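Local coordinates for putative lipoprotein (Bacteroides fragilis, PDB 3QNK) that belongs to the SusD family of outer-membrane lipoproteins and probably binds glycans at the cell surface for uptake, at residues Q329-A334 / I365-Y370. Residues are numbered along the deposited sequence; the frame is centred on the assembly and turned at random.
Sequences QIFFNA and IDYDNY
With CG held beside its backbone N (chi1 -72°), Tyr-367 lays its ring alongside Ile-330, and the matching torsion of Phe-331 returns a side chain that starts away from the partner loop to that same ring. Two irregular loops of the SusD-family fold meet here, one a type I beta turn from Phe-331 to Ala-334 that follows the short strand 329-330, the other an Asx motif begun by Asp-366. The pairing illustrates how loops without regular strand pairing can be joined when one aromatic, here Tyr-367, takes the largest share of the contact and backbone carbonyls accept bonds beside it. The edge of Tyr-367 faces the Phe-331 ring in a T-shaped stack, the centroids 5.1 Å apart and the planes at 83°. Over one face of the tyrosine, Ile-330 CD1 makes a CH-pi contact 4.0 Å from the ring centroid, while Ile-365 CG2 covers the opposite face. The phenol OH is hydrogen-bonded to Val-259 N, which ties the buried ring to a third part of the chain. Backbone carbonyls accept the polar links: Tyr-367 O takes two weak bonds, from Phe-331 N at 2.9 Å and from Phe-332 N at 3.5 Å. Within the second loop, Asp-366 OD1 takes the backbone N of Asn-369 (2.9 Å) from above the carboxylate plane, closing the Asx motif. Asp-368 sends its carboxylate to Arg-225 in a salt bridge and to Trp-229, while its backbone O accepts from Asn-333 ND2 at 2.7 Å, the donor tilted 27° from the carbonyl plane.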
loop_
_atom_site.group_PDB
_atom_site.type_symbol
_atom_site.label_atom_id
_atom_site.label_comp_id
_atom_site.label_asym_id
_atom_site.label_seq_id
_atom_site.Cartn_x
_atom_site.Cartn_y
_atom_site.Cartn_z
ATOM N N GLN B 329 -13.074 26.052 26.157
ATOM C CA GLN B 329 -13.962 26.552 25.131
ATOM C C GLN B 329 -13.259 26.472 23.787
ATOM O O GLN B 329 -12.106 26.924 23.659
ATOM C CB GLN B 329 -14.386 27.961 25.432
ATOM C CG GLN B 329 -15.565 27.999 26.344
ATOM C CD GLN B 329 -15.880 29.420 26.650
ATOM O OE1 GLN B 329 -15.199 30.054 27.456
ATOM N NE2 GLN B 329 -16.886 29.963 25.972
ATOM N N ILE B 330 -13.931 25.837 22.807
ATOM C CA ILE B 330 -13.454 25.630 21.439
ATOM C C ILE B 330 -14.584 25.972 20.464
ATOM O O ILE B 330 -15.731 26.067 20.886
ATOM C CB ILE B 330 -12.920 24.181 21.239
ATOM C CG1 ILE B 330 -13.967 23.121 21.642
ATOM C CG2 ILE B 330 -11.575 23.969 21.991
ATOM C CD1 ILE B 330 -13.680 21.736 21.182
ATOM N N PHE B 331 -14.255 26.168 19.171
ATOM C CA PHE B 331 -15.168 26.456 18.050
ATOM C C PHE B 331 -15.892 27.802 18.202
ATOM O O PHE B 331 -17.076 27.917 17.874
ATOM C CB PHE B 331 -16.168 25.310 17.822
ATOM C CG PHE B 331 -15.584 24.137 17.077
ATOM C CD1 PHE B 331 -15.116 24.283 15.770
ATOM C CD2 PHE B 331 -15.537 22.875 17.660
ATOM C CE1 PHE B 331 -14.609 23.184 15.060
ATOM C CE2 PHE B 331 -15.031 21.778 16.952
ATOM C CZ PHE B 331 -14.568 21.943 15.657
ATOM N N PHE B 332 -15.141 28.833 18.614
ATOM C CA PHE B 332 -15.627 30.194 18.823
ATOM C C PHE B 332 -16.288 30.788 17.595
ATOM O O PHE B 332 -17.333 31.438 17.724
ATOM C CB PHE B 332 -14.468 31.109 19.211
ATOM C CG PHE B 332 -13.644 30.647 20.381
ATOM C CD1 PHE B 332 -14.099 30.819 21.684
ATOM C CD2 PHE B 332 -12.389 30.083 20.186
ATOM C CE1 PHE B 332 -13.323 30.401 22.772
ATOM C CE2 PHE B 332 -11.609 29.684 21.274
ATOM C CZ PHE B 332 -12.077 29.852 22.558
ATOM N N ASN B 333 -15.666 30.584 16.406
ATOM C CA ASN B 333 -16.114 31.163 15.132
ATOM C C ASN B 333 -16.822 30.128 14.216
ATOM O O ASN B 333 -16.770 30.213 12.973
ATOM C CB ASN B 333 -14.940 31.862 14.422
ATOM C CG ASN B 333 -14.440 33.077 15.178
ATOM O OD1 ASN B 333 -15.143 34.086 15.343
ATOM N ND2 ASN B 333 -13.217 33.011 15.679
ATOM N N ALA B 334 -17.496 29.162 14.860
ATOM C CA ALA B 334 -18.350 28.157 14.238
ATOM C C ALA B 334 -19.758 28.655 14.412
ATOM O O ALA B 334 -19.976 29.451 15.332
ATOM C CB ALA B 334 -18.169 26.811 14.923
ATOM N N ILE B 365 -5.140 22.036 15.353
ATOM C CA ILE B 365 -6.586 21.974 15.123
ATOM C C ILE B 365 -7.089 23.421 15.303
ATOM O O ILE B 365 -6.954 23.980 16.393
ATOM C CB ILE B 365 -7.381 20.948 15.968
ATOM C CG1 ILE B 365 -6.880 19.520 15.694
ATOM C CG2 ILE B 365 -8.886 21.048 15.621
ATOM C CD1 ILE B 365 -7.409 18.459 16.642
ATOM N N ASP B 366 -7.611 24.044 14.217
ATOM C CA ASP B 366 -8.075 25.430 14.215
ATOM C C ASP B 366 -9.467 25.563 14.869
ATOM O O ASP B 366 -10.440 25.915 14.202
ATOM C CB ASP B 366 -8.082 26.000 12.786
ATOM C CG ASP B 366 -8.035 27.520 12.650
ATOM O OD1 ASP B 366 -8.253 28.225 13.681
ATOM O OD2 ASP B 366 -7.777 28.008 11.514
ATOM N N TYR B 367 -9.538 25.327 16.194
ATOM C CA TYR B 367 -10.733 25.515 17.000
ATOM C C TYR B 367 -11.028 27.023 17.153
ATOM O O TYR B 367 -12.132 27.404 17.543
ATOM C CB TYR B 367 -10.555 24.884 18.377
ATOM C CG TYR B 367 -10.572 23.375 18.437
ATOM C CD1 TYR B 367 -11.658 22.649 17.949
ATOM C CD2 TYR B 367 -9.579 22.676 19.122
ATOM C CE1 TYR B 367 -11.715 21.260 18.066
ATOM C CE2 TYR B 367 -9.627 21.287 19.245
ATOM C CZ TYR B 367 -10.702 20.586 18.720
ATOM O OH TYR B 367 -10.763 19.222 18.834
ATOM N N ASP B 368 -10.037 27.883 16.848
ATOM C CA ASP B 368 -10.203 29.331 16.904
ATOM C C ASP B 368 -11.101 29.832 15.760
ATOM O O ASP B 368 -12.036 30.600 16.005
ATOM C CB ASP B 368 -8.840 30.048 16.831
ATOM C CG ASP B 368 -7.958 29.890 18.053
ATOM O OD1 ASP B 368 -8.307 30.442 19.104
ATOM O OD2 ASP B 368 -6.903 29.220 17.944
ATOM N N ASN B 369 -10.827 29.391 14.518
ATOM C CA ASN B 369 -11.515 29.922 13.343
ATOM C C ASN B 369 -12.491 29.003 12.665
ATOM O O ASN B 369 -13.526 29.474 12.195
ATOM C CB ASN B 369 -10.474 30.337 12.315
ATOM C CG ASN B 369 -9.500 31.352 12.860
ATOM O OD1 ASN B 369 -9.884 32.479 13.188
ATOM N ND2 ASN B 369 -8.244 30.964 13.010
ATOM N N TYR B 370 -12.157 27.712 12.545
ATOM C CA TYR B 370 -12.977 26.735 11.830
ATOM C C TYR B 370 -14.389 26.598 12.366
ATOM O O TYR B 370 -14.685 26.920 13.528
ATOM C CB TYR B 370 -12.315 25.338 11.831
ATOM C CG TYR B 370 -11.359 25.080 10.687
ATOM C CD1 TYR B 370 -10.667 26.122 10.077
ATOM C CD2 TYR B 370 -11.102 23.786 10.249
ATOM C CE1 TYR B 370 -9.765 25.883 9.037
ATOM C CE2 TYR B 370 -10.184 23.531 9.227
ATOM C CZ TYR B 370 -9.523 24.581 8.616
ATOM O OH TYR B 370 -8.623 24.330 7.600
#